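Local coordinates for lysyl oxidase (Pichia pastoris, PDB 1W7C), which acts as a copper- and topaquinone-dependent amine oxidase, oxidising primary amines and probably the lysyl side chains of proteins to aldehydes, at residues 202-207 with 261-266; 459-464 with 661-666; 171-176 with 192-197; 229-234 with 249-254. All coordinates share one frame; numbering follows the deposited sequence. Where two conformers were deposited one is given.

Contact 1 of 4, residues 202-207 with 261-266; sequences ENLVPT and LDWTVI. With NAG (2-acetamido-2-deoxy-beta-D-glucopyranose), chain S.
Trp263 brings the far rim of its indole against Leu204, and here the contact is tightest: CH2 lies 3.4 Å from Leu204 O, which meets the ring at its edge and near its plane, while Leu204 CB is 4.0 Å from the same CH2. With chi1 at 61°, CG of Trp263 stands between the backbone N and the carbonyl carbon, which swings the ring toward 202-207 although the CB of this residue is not aimed there. The methyl Thr264 CG2 sits 3.6 Å above the centre of one indole face and also meets Leu204 CD1, which slides past Thr264 CB at 4.0 Å. Thr264 in turn is held by its own turn: OG1 donates to Leu261 O in the carbonyl plane at 2.8 Å, and the same oxygen takes the backbone N-H of Thr264. Beside this the contact thins. Val205 adds one methyl-to-methyl touch, CG1 to Leu261 CD2 at 3.9 Å, and an oblique approach to the indole, and no hydrogen bond crosses between the segments. On the far side of the 262-264 turn the chain faces sugar, where O3 of an N-acetylglucosamine donates to Asp262 OD2 at 2.6 Å. In the fold, 202-207 leaves a 3-10 turn and hydrogen-bonds through the backbones of Val205 and Thr207 to Ile195 and Cys193 of strand 187-195. Trp263 stacks on His480 and touches Leu483 of strand 483-484, and Ile266 reaches the second subunit, its O bonded to Arg687 there.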
loop_
_atom_site.group_PDB
_atom_site.type_symbol
_atom_site.label_atom_id
_atom_site.label_comp_id
_atom_site.label_asym_id
_atom_site.label_seq_id
_atom_site.Cartn_x
_atom_site.Cartn_y
_atom_site.Cartn_z
ATOM N N GLU A 202 21.671 1.090 -22.955
ATOM C CA GLU A 202 21.586 0.209 -24.136
ATOM C C GLU A 202 20.186 -0.371 -24.276
ATOM O O GLU A 202 19.705 -0.582 -25.389
ATOM C CB GLU A 202 22.614 -0.914 -24.043
ATOM C CG GLU A 202 24.052 -0.463 -24.303
ATOM C CD GLU A 202 24.711 0.321 -23.163
ATOM O OE1 GLU A 202 24.303 0.202 -21.972
ATOM O OE2 GLU A 202 25.684 1.019 -23.456
ATOM N N ASN A 203 19.517 -0.610 -23.154
ATOM C CA ASN A 203 18.178 -1.205 -23.208
ATOM C C ASN A 203 17.126 -0.293 -23.831
ATOM O O ASN A 203 16.070 -0.783 -24.216
ATOM C CB ASN A 203 17.693 -1.606 -21.802
ATOM C CG ASN A 203 18.038 -3.034 -21.419
ATOM O OD1 ASN A 203 17.577 -3.526 -20.393
ATOM N ND2 ASN A 203 18.872 -3.689 -22.205
ATOM N N LEU A 204 17.412 1.008 -23.929
ATOM C CA LEU A 204 16.507 1.954 -24.571
ATOM C C LEU A 204 16.775 2.125 -26.061
ATOM O O LEU A 204 16.018 2.812 -26.740
ATOM C CB LEU A 204 16.591 3.321 -23.869
ATOM C CG LEU A 204 16.238 3.344 -22.372
ATOM C CD1 LEU A 204 16.212 4.760 -21.829
ATOM C CD2 LEU A 204 14.910 2.654 -22.080
ATOM N N VAL A 205 17.818 1.461 -26.570
ATOM C CA VAL A 205 18.166 1.530 -27.986
ATOM C C VAL A 205 18.381 0.152 -28.617
ATOM O O VAL A 205 19.430 -0.132 -29.216
ATOM C CB VAL A 205 19.386 2.466 -28.185
ATOM C CG1 VAL A 205 18.955 3.918 -28.061
ATOM C CG2 VAL A 205 20.476 2.172 -27.170
ATOM N N PRO A 206 17.356 -0.701 -28.517
ATOM C CA PRO A 206 17.346 -1.968 -29.246
ATOM C C PRO A 206 17.150 -1.717 -30.732
ATOM O O PRO A 206 16.322 -0.886 -31.136
ATOM C CB PRO A 206 16.128 -2.694 -28.671
ATOM C CG PRO A 206 15.154 -1.584 -28.317
ATOM C CD PRO A 206 16.070 -0.472 -27.829
ATOM N N THR A 207 17.903 -2.441 -31.557
ATOM C CA THR A 207 17.939 -2.175 -33.011
ATOM C C THR A 207 16.893 -2.875 -33.858
ATOM O O THR A 207 16.711 -2.512 -35.015
ATOM C CB THR A 207 19.297 -2.572 -33.580
ATOM O OG1 THR A 207 19.507 -3.982 -33.418
ATOM C CG2 THR A 207 20.436 -1.871 -32.840
ATOM N N LEU A 261 20.341 11.408 -27.918
ATOM C CA LEU A 261 20.044 10.419 -26.874
ATOM C C LEU A 261 19.900 11.047 -25.475
ATOM O O LEU A 261 19.937 10.351 -24.458
ATOM C CB LEU A 261 21.127 9.322 -26.856
ATOM C CG LEU A 261 21.199 8.485 -28.143
ATOM C CD1 LEU A 261 22.376 7.529 -28.104
ATOM C CD2 LEU A 261 19.892 7.732 -28.368
ATOM N N ASP A 262 19.703 12.350 -25.406
ATOM C CA ASP A 262 19.560 12.991 -24.105
ATOM C C ASP A 262 18.354 12.469 -23.309
ATOM O O ASP A 262 18.352 12.546 -22.075
ATOM C CB ASP A 262 19.472 14.507 -24.264
ATOM C CG ASP A 262 20.798 15.141 -24.685
ATOM O OD1 ASP A 262 21.872 14.475 -24.649
ATOM O OD2 ASP A 262 20.867 16.331 -25.052
ATOM N N TRP A 263 17.334 11.981 -24.015
ATOM C CA TRP A 263 16.138 11.376 -23.418
ATOM C C TRP A 263 16.447 10.101 -22.612
ATOM O O TRP A 263 15.581 9.594 -21.887
ATOM C CB TRP A 263 15.092 11.122 -24.495
ATOM C CG TRP A 263 15.531 10.185 -25.569
ATOM C CD1 TRP A 263 16.238 10.492 -26.691
ATOM C CD2 TRP A 263 15.304 8.763 -25.623
ATOM N NE1 TRP A 263 16.471 9.361 -27.435
ATOM C CE2 TRP A 263 15.902 8.288 -26.804
ATOM C CE3 TRP A 263 14.663 7.845 -24.787
ATOM C CZ2 TRP A 263 15.871 6.951 -27.177
ATOM C CZ3 TRP A 263 14.611 6.519 -25.169
ATOM C CH2 TRP A 263 15.213 6.080 -26.353
ATOM N N THR A 264 17.646 9.538 -22.782
ATOM C CA THR A 264 18.052 8.366 -22.005
ATOM C C THR A 264 18.759 8.726 -20.695
ATOM O O THR A 264 19.094 7.820 -19.930
ATOM C CB THR A 264 18.985 7.440 -22.812
ATOM O OG1 THR A 264 20.268 8.056 -22.958
ATOM C CG2 THR A 264 18.430 7.106 -24.231
ATOM N N VAL A 265 19.051 10.010 -20.455
ATOM C CA VAL A 265 19.875 10.436 -19.326
ATOM C C VAL A 265 19.077 10.664 -18.046
ATOM O O VAL A 265 18.094 11.406 -18.022
ATOM C CB VAL A 265 20.664 11.726 -19.702
ATOM C CG1 VAL A 265 21.469 12.215 -18.530
ATOM C CG2 VAL A 265 21.553 11.461 -20.918
ATOM N N ILE A 266 19.527 10.033 -16.968
ATOM C CA ILE A 266 18.801 10.081 -15.702
ATOM C C ILE A 266 19.011 11.375 -14.928
ATOM O O ILE A 266 18.078 11.960 -14.428
ATOM C CB ILE A 266 19.192 8.885 -14.808
ATOM C CG1 ILE A 266 18.856 7.550 -15.440
ATOM C CG2 ILE A 266 18.512 9.002 -13.419
ATOM C CD1 ILE A 266 19.622 6.437 -14.796
HETATM C C1 NAG S . 19.883 19.742 -21.373
HETATM C C2 NAG S . 19.639 18.572 -22.356
HETATM C C3 NAG S . 19.475 19.001 -23.833
HETATM C C4 NAG S . 18.717 20.325 -23.983
HETATM C C5 NAG S . 19.254 21.360 -22.994
HETATM C C6 NAG S . 18.524 22.694 -23.101
HETATM C C7 NAG S . 20.669 16.464 -21.553
HETATM C C8 NAG S . 21.940 15.661 -21.469
HETATM N N2 NAG S . 20.737 17.614 -22.243
HETATM O O3 NAG S . 18.860 17.986 -24.647
HETATM O O4 NAG S . 18.851 20.806 -25.305
HETATM O O5 NAG S . 19.081 20.866 -21.682
HETATM O O6 NAG S . 17.186 22.523 -22.684
HETATM O O7 NAG S . 19.649 16.042 -21.000
#

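Contact 2 of 4, residues 459-464 with 661-666; sequences AGYIQA and LPNTIF
Pro662 O is gripped by two donors beside the ring of Tyr461: Asn663 ND2 at 2.9 Å, and a water, also bonded to Ile462 N, that ties the two segments together. The hydrogen bond from the side-chain amide is almost straight, with an N-H...O angle of 175°, yet it reaches the carbonyl from above its plane. Held so, Asn663 ND2 stands 3.2 Å above the centre of one Tyr461 ring face, the amide plane turned 84° from the ring. Tyr461 OH goes on to Thr264 O. With an alanine at Asn663, this ring face would probably lose its polar cover and Pro662 O would be left without its side-chain donor. The direct backbone bond is Thr664 N to Gly460 O, 2.9 Å; Gly460, at a phi of 105°, has a conformation that calls for glycine. Further along, Ala459 CB makes a CH-pi contact over one face of Phe666, 3.4 Å from the ring centroid. Thr664 OG1 lies 3.4 Å from Ile462 CG2, but its hydrogen bond is to Asp660 OD1. His413 of the second subunit meets the Tyr461 ring edge-to-face. Ile462 and Thr664 both pack on the copper ligand His654, and the side chain of Ile462 is about 5 Å from the copper ion, consistent with second-shell packing of two irregular loops around the metal site of a copper amine oxidase catalytic domain.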
loop_
_atom_site.group_PDB
_atom_site.type_symbol
_atom_site.label_atom_id
_atom_site.label_comp_id
_atom_site.label_asym_id
_atom_site.label_seq_id
_atom_site.Cartn_x
_atom_site.Cartn_y
_atom_site.Cartn_z
ATOM N N ALA A 459 13.026 -0.012 -9.918
ATOM C CA ALA A 459 13.365 1.200 -10.660
ATOM C C ALA A 459 14.405 0.731 -11.709
ATOM O O ALA A 459 14.685 -0.483 -11.891
ATOM C CB ALA A 459 13.938 2.346 -9.735
ATOM N N GLY A 460 14.981 1.689 -12.373
ATOM C CA GLY A 460 16.067 1.454 -13.284
ATOM C C GLY A 460 15.564 1.556 -14.710
ATOM O O GLY A 460 14.527 2.172 -14.955
ATOM N N TYR A 461 16.379 1.045 -15.642
ATOM C CA TYR A 461 16.034 1.051 -17.061
ATOM C C TYR A 461 15.201 -0.139 -17.393
ATOM O O TYR A 461 15.515 -1.267 -17.037
ATOM C CB TYR A 461 17.298 1.013 -17.899
ATOM C CG TYR A 461 18.074 2.313 -17.998
ATOM C CD1 TYR A 461 19.267 2.498 -17.330
ATOM C CD2 TYR A 461 17.594 3.359 -18.753
ATOM C CE1 TYR A 461 19.961 3.704 -17.417
ATOM C CE2 TYR A 461 18.265 4.556 -18.855
ATOM C CZ TYR A 461 19.453 4.716 -18.197
ATOM O OH TYR A 461 20.145 5.900 -18.299
ATOM N N ILE A 462 14.176 0.110 -18.166
ATOM C CA ILE A 462 13.386 -0.994 -18.701
ATOM C C ILE A 462 14.117 -1.738 -19.832
ATOM O O ILE A 462 14.938 -1.157 -20.511
ATOM C CB ILE A 462 12.009 -0.507 -19.231
ATOM C CG1 ILE A 462 12.176 0.459 -20.406
ATOM C CG2 ILE A 462 11.203 0.077 -18.132
ATOM C CD1 ILE A 462 10.881 0.840 -21.113
ATOM N N GLN A 463 13.771 -3.005 -20.047
ATOM C CA GLN A 463 14.156 -3.713 -21.244
ATOM C C GLN A 463 13.068 -3.459 -22.269
ATOM O O GLN A 463 12.072 -4.142 -22.320
ATOM C CB GLN A 463 14.380 -5.189 -20.974
ATOM C CG GLN A 463 14.814 -5.942 -22.210
ATOM C CD GLN A 463 15.164 -7.391 -21.969
ATOM O OE1 GLN A 463 15.846 -7.704 -21.026
ATOM N NE2 GLN A 463 14.705 -8.266 -22.841
ATOM N N ALA A 464 13.265 -2.404 -23.032
ATOM C CA ALA A 464 12.353 -2.038 -24.088
ATOM C C ALA A 464 12.595 -2.910 -25.314
ATOM O O ALA A 464 13.431 -3.844 -25.310
ATOM C CB ALA A 464 12.574 -0.607 -24.424
ATOM N N LEU A 661 10.507 6.644 -18.684
ATOM C CA LEU A 661 11.661 7.193 -19.404
ATOM C C LEU A 661 12.132 8.477 -18.761
ATOM O O LEU A 661 11.315 9.369 -18.569
ATOM C CB LEU A 661 11.338 7.463 -20.877
ATOM C CG LEU A 661 11.031 6.245 -21.751
ATOM C CD1 LEU A 661 10.624 6.737 -23.145
ATOM C CD2 LEU A 661 12.187 5.270 -21.767
ATOM N N PRO A 662 13.413 8.619 -18.434
ATOM C CA PRO A 662 14.481 7.651 -18.711
ATOM C C PRO A 662 14.509 6.404 -17.839
ATOM O O PRO A 662 15.119 5.420 -18.246
ATOM C CB PRO A 662 15.754 8.476 -18.516
ATOM C CG PRO A 662 15.365 9.489 -17.471
ATOM C CD PRO A 662 13.924 9.845 -17.823
ATOM N N ASN A 663 13.843 6.441 -16.689
ATOM C CA ASN A 663 13.836 5.309 -15.751
ATOM C C ASN A 663 12.450 5.116 -15.155
ATOM O O ASN A 663 11.662 6.055 -15.030
ATOM C CB ASN A 663 14.768 5.548 -14.555
ATOM C CG ASN A 663 16.172 4.938 -14.670
ATOM O OD1 ASN A 663 16.793 4.716 -13.633
ATOM N ND2 ASN A 663 16.671 4.684 -15.875
ATOM N N THR A 664 12.175 3.878 -14.756
ATOM C CA THR A 664 11.052 3.545 -13.907
ATOM C C THR A 664 11.254 4.154 -12.522
ATOM O O THR A 664 12.363 4.315 -12.059
ATOM C CB THR A 664 10.979 2.010 -13.824
ATOM O OG1 THR A 664 10.672 1.498 -15.129
ATOM C CG2 THR A 664 9.886 1.531 -12.901
ATOM N N ILE A 665 10.154 4.525 -11.872
ATOM C CA ILE A 665 10.168 5.100 -10.531
ATOM C C ILE A 665 9.657 4.109 -9.472
ATOM O O ILE A 665 8.758 3.312 -9.710
ATOM C CB ILE A 665 9.442 6.479 -10.482
ATOM C CG1 ILE A 665 7.931 6.367 -10.651
ATOM C CG2 ILE A 665 10.083 7.419 -11.502
ATOM C CD1 ILE A 665 7.208 7.699 -10.633
ATOM N N PHE A 666 10.242 4.221 -8.277
ATOM C CA PHE A 666 9.976 3.311 -7.176
ATOM C C PHE A 666 8.596 3.547 -6.564
ATOM O O PHE A 666 8.034 2.638 -5.957
ATOM C CB PHE A 666 10.987 3.489 -6.035
ATOM C CG PHE A 666 12.365 2.865 -6.255
ATOM C CD1 PHE A 666 13.531 3.600 -5.939
ATOM C CD2 PHE A 666 12.514 1.562 -6.631
ATOM C CE1 PHE A 666 14.799 2.992 -6.042
ATOM C CE2 PHE A 666 13.750 0.982 -6.740
ATOM C CZ PHE A 666 14.886 1.692 -6.449
HETATM O O HOH W 1 13.590 3.010 -18.605
#

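Contact 3 of 4, residues 171-176 with 192-197; sequences GCHSAA and TCNINT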
loop_
_atom_site.group_PDB
_atom_site.type_symbol
_atom_site.label_atom_id
_atom_site.label_comp_id
_atom_site.label_asym_id
_atom_site.label_seq_id
_atom_site.Cartn_x
_atom_site.Cartn_y
_atom_site.Cartn_z
ATOM N N GLY A 171 26.384 -3.441 -29.575
ATOM C CA GLY A 171 26.709 -4.611 -28.801
ATOM C C GLY A 171 25.652 -5.672 -29.008
ATOM O O GLY A 171 24.449 -5.441 -28.819
ATOM N N CYS A 172 26.096 -6.858 -29.393
ATOM C CA CYS A 172 25.191 -7.953 -29.694
ATOM C C CYS A 172 25.334 -8.997 -28.596
ATOM O O CYS A 172 26.437 -9.208 -28.057
ATOM C CB CYS A 172 25.494 -8.508 -31.100
ATOM S SG CYS A 172 25.430 -7.196 -32.385
ATOM N N HIS A 173 24.214 -9.612 -28.246
ATOM C CA HIS A 173 24.101 -10.428 -27.035
ATOM C C HIS A 173 22.885 -11.368 -27.133
ATOM O O HIS A 173 22.072 -11.265 -28.043
ATOM C CB HIS A 173 23.984 -9.523 -25.802
ATOM C CG HIS A 173 22.860 -8.549 -25.887
ATOM N ND1 HIS A 173 21.699 -8.694 -25.171
ATOM C CD2 HIS A 173 22.706 -7.427 -26.630
ATOM C CE1 HIS A 173 20.868 -7.711 -25.471
ATOM N NE2 HIS A 173 21.453 -6.929 -26.358
ATOM N N SER A 174 22.828 -12.316 -26.210
ATOM C CA SER A 174 21.964 -13.485 -26.286
ATOM C C SER A 174 20.821 -13.402 -25.263
ATOM O O SER A 174 20.999 -12.940 -24.134
ATOM C CB SER A 174 22.811 -14.737 -26.013
ATOM O OG SER A 174 23.800 -14.919 -27.007
ATOM N N ALA A 175 19.666 -13.931 -25.647
ATOM C CA ALA A 175 18.466 -13.985 -24.800
ATOM C C ALA A 175 18.611 -15.073 -23.747
ATOM O O ALA A 175 19.273 -16.095 -23.968
ATOM C CB ALA A 175 17.247 -14.242 -25.635
ATOM N N ALA A 176 18.025 -14.819 -22.583
ATOM C CA ALA A 176 18.030 -15.778 -21.481
ATOM C C ALA A 176 16.591 -16.112 -21.119
ATOM O O ALA A 176 15.766 -15.197 -20.943
ATOM C CB ALA A 176 18.738 -15.195 -20.278
ATOM N N THR A 192 20.053 -10.310 -29.981
ATOM C CA THR A 192 19.830 -9.053 -30.668
ATOM C C THR A 192 21.017 -8.141 -30.505
ATOM O O THR A 192 22.004 -8.511 -29.858
ATOM C CB THR A 192 18.529 -8.379 -30.155
ATOM O OG1 THR A 192 18.143 -7.327 -31.050
ATOM C CG2 THR A 192 18.720 -7.725 -28.769
ATOM N N CYS A 193 20.917 -6.952 -31.091
ATOM C CA CYS A 193 21.939 -5.932 -30.953
ATOM C C CYS A 193 21.322 -4.628 -30.446
ATOM O O CYS A 193 20.185 -4.287 -30.785
ATOM C CB CYS A 193 22.626 -5.660 -32.301
ATOM S SG CYS A 193 23.430 -7.078 -33.061
ATOM N N ASN A 194 22.092 -3.903 -29.641
ATOM C CA ASN A 194 21.672 -2.625 -29.096
ATOM C C ASN A 194 22.774 -1.602 -29.336
ATOM O O ASN A 194 23.968 -1.957 -29.359
ATOM C CB ASN A 194 21.424 -2.722 -27.582
ATOM C CG ASN A 194 20.303 -3.677 -27.232
ATOM O OD1 ASN A 194 20.376 -4.872 -27.527
ATOM N ND2 ASN A 194 19.284 -3.167 -26.548
ATOM N N ILE A 195 22.402 -0.344 -29.516
ATOM C CA ILE A 195 23.394 0.711 -29.729
ATOM C C ILE A 195 24.196 0.925 -28.426
ATOM O O ILE A 195 23.619 0.945 -27.342
ATOM C CB ILE A 195 22.703 2.034 -30.159
ATOM C CG1 ILE A 195 21.809 1.843 -31.402
ATOM C CG2 ILE A 195 23.736 3.135 -30.350
ATOM C CD1 ILE A 195 22.530 1.521 -32.655
ATOM N N ASN A 196 25.510 1.085 -28.533
ATOM C CA ASN A 196 26.334 1.375 -27.360
ATOM C C ASN A 196 26.060 2.784 -26.873
ATOM O O ASN A 196 25.924 3.709 -27.675
ATOM C CB ASN A 196 27.840 1.309 -27.664
ATOM C CG ASN A 196 28.319 -0.054 -28.078
ATOM O OD1 ASN A 196 27.682 -1.073 -27.818
ATOM N ND2 ASN A 196 29.481 -0.083 -28.717
ATOM N N THR A 197 25.997 2.940 -25.558
ATOM C CA THR A 197 25.842 4.249 -24.931
ATOM C C THR A 197 26.902 4.430 -23.878
ATOM O O THR A 197 27.532 3.465 -23.443
ATOM C CB THR A 197 24.476 4.414 -24.259
ATOM O OG1 THR A 197 24.438 3.627 -23.057
ATOM C CG2 THR A 197 23.345 3.936 -25.145
#
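Backbone hydrogen bonds pair Gly171 with Asn194 and His173 with Thr192 as two rungs of an antiparallel hairpin. Gly171 N donates to Asn194 O at 2.8 Å and Asn194 N returns the bond to Gly171 O at 2.9 Å; His173 N reaches Thr192 O at 2.9 Å, answered by Thr192 N to His173 O at 3.0 Å. Between the rungs, in the non-hydrogen-bonded pair, a disulfide joins Cys172 SG to Cys193 SG with a right-handed twist, chi3 102°. Both sulfurs stand opposite their own carbonyl carbons, beside the backbone N, and the bridge draws Cys172 CA and Cys193 CA to 4.0 Å. CA-H...O contacts flank it, from Cys193 CA to Gly171 O and from Cys172 CA to Thr192 O. The other sheet face carries a side-chain bond. His173 folds back across its neighbour strand, NE2 donating to Asn194 OD1 over 2.6 Å in a nearly straight line (175°). The acceptor lies in the imidazole plane, whereas the nitrogen stands above the plane of the amide. Asn194 ND2 is spent on Glu202 O, which fixes the amide's rotation, and Thr192 CG2 packs 3.7 Å from His173 NE2. A leucine in place of His173 would probably leave Asn194 OD1 without this donor and the amide less firmly oriented. Phe350 also meets the imidazole, while Leu150 of helix 136-150 touches Cys172. Edge strand 170-180 is thus locked to its neighbour 187-195 covalently on the cysteine face and by a short, directional polar bond on the histidine face.

Contact 4 of 4, residues 229-234 with 249-254; sequences IYNNKV and DFVTLP
Phe250 opens the contact, its CZ set obliquely 4.1 Å from CD2 of Tyr230; both residues also touch Leu162 of helix 153-163. Next, Val251 offers its carbonyl to the tyrosine edge, O lying in the ring plane 3.7 Å from CE2. The same oxygen accepts a hydrogen bond from a water that accepts from Asn231 ND2, and Val251 CG1 rests 3.9 Å from that nitrogen. Thr252 adds a methyl, CG2, 3.6 Å from Tyr230 OH. At Leu253 the polar bond forms: its N donates to Tyr230 OH at 2.8 Å, bent to 146°, and the hydroxyl donates a hydrogen bond to a second water, 2.6 Å away, which donates to Leu253 O. The Tyr230 ring reaches this far because CG points opposite the backbone N (chi1 179°). Leu253 CD2 meanwhile lies 3.7 Å from Asn231 OD1, whose hydrogen-bond partner is Asn468 ND2. Tyr230 and Asn231 belong to the type I' turn, closed at Lys233, between strands 224-230 and 233-235. The phenol thus accepts from Leu253 N and, through one water, serves Leu253 O, while the other water joins Asn231 ND2 to Val251 O; together they satisfy backbone polar groups of an irregular chain at the surface.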
loop_
_atom_site.group_PDB
_atom_site.type_symbol
_atom_site.label_atom_id
_atom_site.label_comp_id
_atom_site.label_asym_id
_atom_site.label_seq_id
_atom_site.Cartn_x
_atom_site.Cartn_y
_atom_site.Cartn_z
ATOM N N ILE A 229 17.047 -12.468 -38.337
ATOM C CA ILE A 229 15.643 -12.095 -38.377
ATOM C C ILE A 229 15.562 -10.581 -38.321
ATOM O O ILE A 229 16.119 -9.965 -37.417
ATOM C CB ILE A 229 14.879 -12.735 -37.206
ATOM C CG1 ILE A 229 14.945 -14.263 -37.279
ATOM C CG2 ILE A 229 13.441 -12.216 -37.148
ATOM C CD1 ILE A 229 14.644 -14.949 -35.980
ATOM N N TYR A 230 14.857 -9.995 -39.287
ATOM C CA TYR A 230 14.745 -8.549 -39.399
ATOM C C TYR A 230 13.436 -8.223 -40.080
ATOM O O TYR A 230 13.083 -8.840 -41.083
ATOM C CB TYR A 230 15.939 -7.965 -40.166
ATOM C CG TYR A 230 15.854 -6.461 -40.340
ATOM C CD1 TYR A 230 16.250 -5.594 -39.326
ATOM C CD2 TYR A 230 15.354 -5.911 -41.513
ATOM C CE1 TYR A 230 16.166 -4.236 -39.484
ATOM C CE2 TYR A 230 15.270 -4.547 -41.685
ATOM C CZ TYR A 230 15.671 -3.716 -40.673
ATOM O OH TYR A 230 15.589 -2.363 -40.830
ATOM N N ASN A 231 12.689 -7.274 -39.512
ATOM C CA ASN A 231 11.369 -6.907 -40.031
ATOM C C ASN A 231 10.488 -8.147 -40.230
ATOM O O ASN A 231 9.810 -8.284 -41.234
ATOM C CB ASN A 231 11.502 -6.087 -41.325
ATOM C CG ASN A 231 10.181 -5.501 -41.793
ATOM O OD1 ASN A 231 9.283 -5.201 -40.986
ATOM N ND2 ASN A 231 10.059 -5.310 -43.120
ATOM N N ASN A 232 10.545 -9.049 -39.249
ATOM C CA ASN A 232 9.748 -10.279 -39.203
ATOM C C ASN A 232 9.985 -11.272 -40.347
ATOM O O ASN A 232 9.168 -12.148 -40.571
ATOM C CB ASN A 232 8.252 -9.940 -39.084
ATOM C CG ASN A 232 7.904 -9.363 -37.739
ATOM O OD1 ASN A 232 8.107 -10.037 -36.711
ATOM N ND2 ASN A 232 7.411 -8.116 -37.710
ATOM N N LYS A 233 11.127 -11.130 -41.008
ATOM C CA LYS A 233 11.558 -12.028 -42.069
ATOM C C LYS A 233 12.764 -12.828 -41.593
ATOM O O LYS A 233 13.593 -12.325 -40.880
ATOM C CB LYS A 233 11.885 -11.231 -43.334
ATOM C CG LYS A 233 10.665 -10.489 -43.876
ATOM C CD LYS A 233 10.882 -9.961 -45.285
ATOM C CE LYS A 233 9.751 -9.026 -45.733
ATOM N NZ LYS A 233 8.487 -9.766 -45.954
ATOM N N VAL A 234 12.807 -14.092 -41.989
ATOM C CA VAL A 234 13.849 -15.031 -41.600
ATOM C C VAL A 234 14.790 -15.288 -42.765
ATOM O O VAL A 234 14.336 -15.633 -43.863
ATOM C CB VAL A 234 13.245 -16.375 -41.140
ATOM C CG1 VAL A 234 14.332 -17.336 -40.690
ATOM C CG2 VAL A 234 12.218 -16.147 -40.010
ATOM N N ASP A 249 13.060 -3.577 -53.753
ATOM C CA ASP A 249 11.886 -3.763 -52.900
ATOM C C ASP A 249 12.206 -3.978 -51.398
ATOM O O ASP A 249 11.277 -4.181 -50.601
ATOM C CB ASP A 249 10.990 -4.901 -53.437
ATOM C CG ASP A 249 11.617 -6.294 -53.298
ATOM O OD1 ASP A 249 12.858 -6.412 -53.185
ATOM O OD2 ASP A 249 10.932 -7.337 -53.334
ATOM N N PHE A 250 13.482 -3.898 -50.997
ATOM C CA PHE A 250 13.837 -4.187 -49.599
ATOM C C PHE A 250 13.416 -3.052 -48.679
ATOM O O PHE A 250 13.747 -1.893 -48.929
ATOM C CB PHE A 250 15.342 -4.446 -49.416
ATOM C CG PHE A 250 15.697 -4.944 -48.047
ATOM C CD1 PHE A 250 15.549 -6.287 -47.729
ATOM C CD2 PHE A 250 16.135 -4.062 -47.064
ATOM C CE1 PHE A 250 15.840 -6.744 -46.443
ATOM C CE2 PHE A 250 16.426 -4.505 -45.787
ATOM C CZ PHE A 250 16.278 -5.848 -45.471
ATOM N N VAL A 251 12.737 -3.406 -47.586
ATOM C CA VAL A 251 12.270 -2.441 -46.597
ATOM C C VAL A 251 13.255 -2.375 -45.428
ATOM O O VAL A 251 13.488 -3.370 -44.743
ATOM C CB VAL A 251 10.840 -2.795 -46.109
ATOM C CG1 VAL A 251 10.398 -1.874 -44.965
ATOM C CG2 VAL A 251 9.848 -2.720 -47.289
ATOM N N THR A 252 13.846 -1.202 -45.241
ATOM C CA THR A 252 14.639 -0.909 -44.060
ATOM C C THR A 252 13.787 -0.106 -43.098
ATOM O O THR A 252 13.243 0.949 -43.447
ATOM C CB THR A 252 15.892 -0.134 -44.437
ATOM O OG1 THR A 252 16.657 -0.890 -45.381
ATOM C CG2 THR A 252 16.818 0.018 -43.239
ATOM N N LEU A 253 13.632 -0.625 -41.887
ATOM C CA LEU A 253 12.833 0.058 -40.897
ATOM C C LEU A 253 13.571 1.296 -40.365
ATOM O O LEU A 253 14.803 1.369 -40.439
ATOM C CB LEU A 253 12.511 -0.888 -39.749
ATOM C CG LEU A 253 11.647 -2.090 -40.092
ATOM C CD1 LEU A 253 11.705 -3.090 -38.964
ATOM C CD2 LEU A 253 10.196 -1.667 -40.381
ATOM N N PRO A 254 12.822 2.272 -39.855
ATOM C CA PRO A 254 13.431 3.491 -39.319
ATOM C C PRO A 254 14.535 3.225 -38.293
ATOM O O PRO A 254 14.396 2.396 -37.389
ATOM C CB PRO A 254 12.242 4.225 -38.684
ATOM C CG PRO A 254 11.064 3.770 -39.497
ATOM C CD PRO A 254 11.351 2.320 -39.784
HETATM O O HOH W 2 16.534 -0.507 -39.265
HETATM O O HOH W 3 12.446 -6.007 -44.692
#

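In the fold
Contacts 1 and 2 are the buried pair, lying side by side near the copper site and touching, so an apolar, indole-centred packing continues into the polar, water-bridged loops of the catalytic domain. Contacts 1, 2 and 4 reach the second subunit; contact 3 does not. Contact 3, partly buried, adjoins contact 1 through Thr207 and Glu202, which bond to Cys193 and Asn194; it alone is regular strand pairing with a covalent bridge. Contact 4 lies at the surface, at the opposite outer edge of the same five-stranded antiparallel sheet as contact 3, and is nested in the chain between the segments of contact 1. There, bridging waters and a single direct bond replace the dense strand ladder.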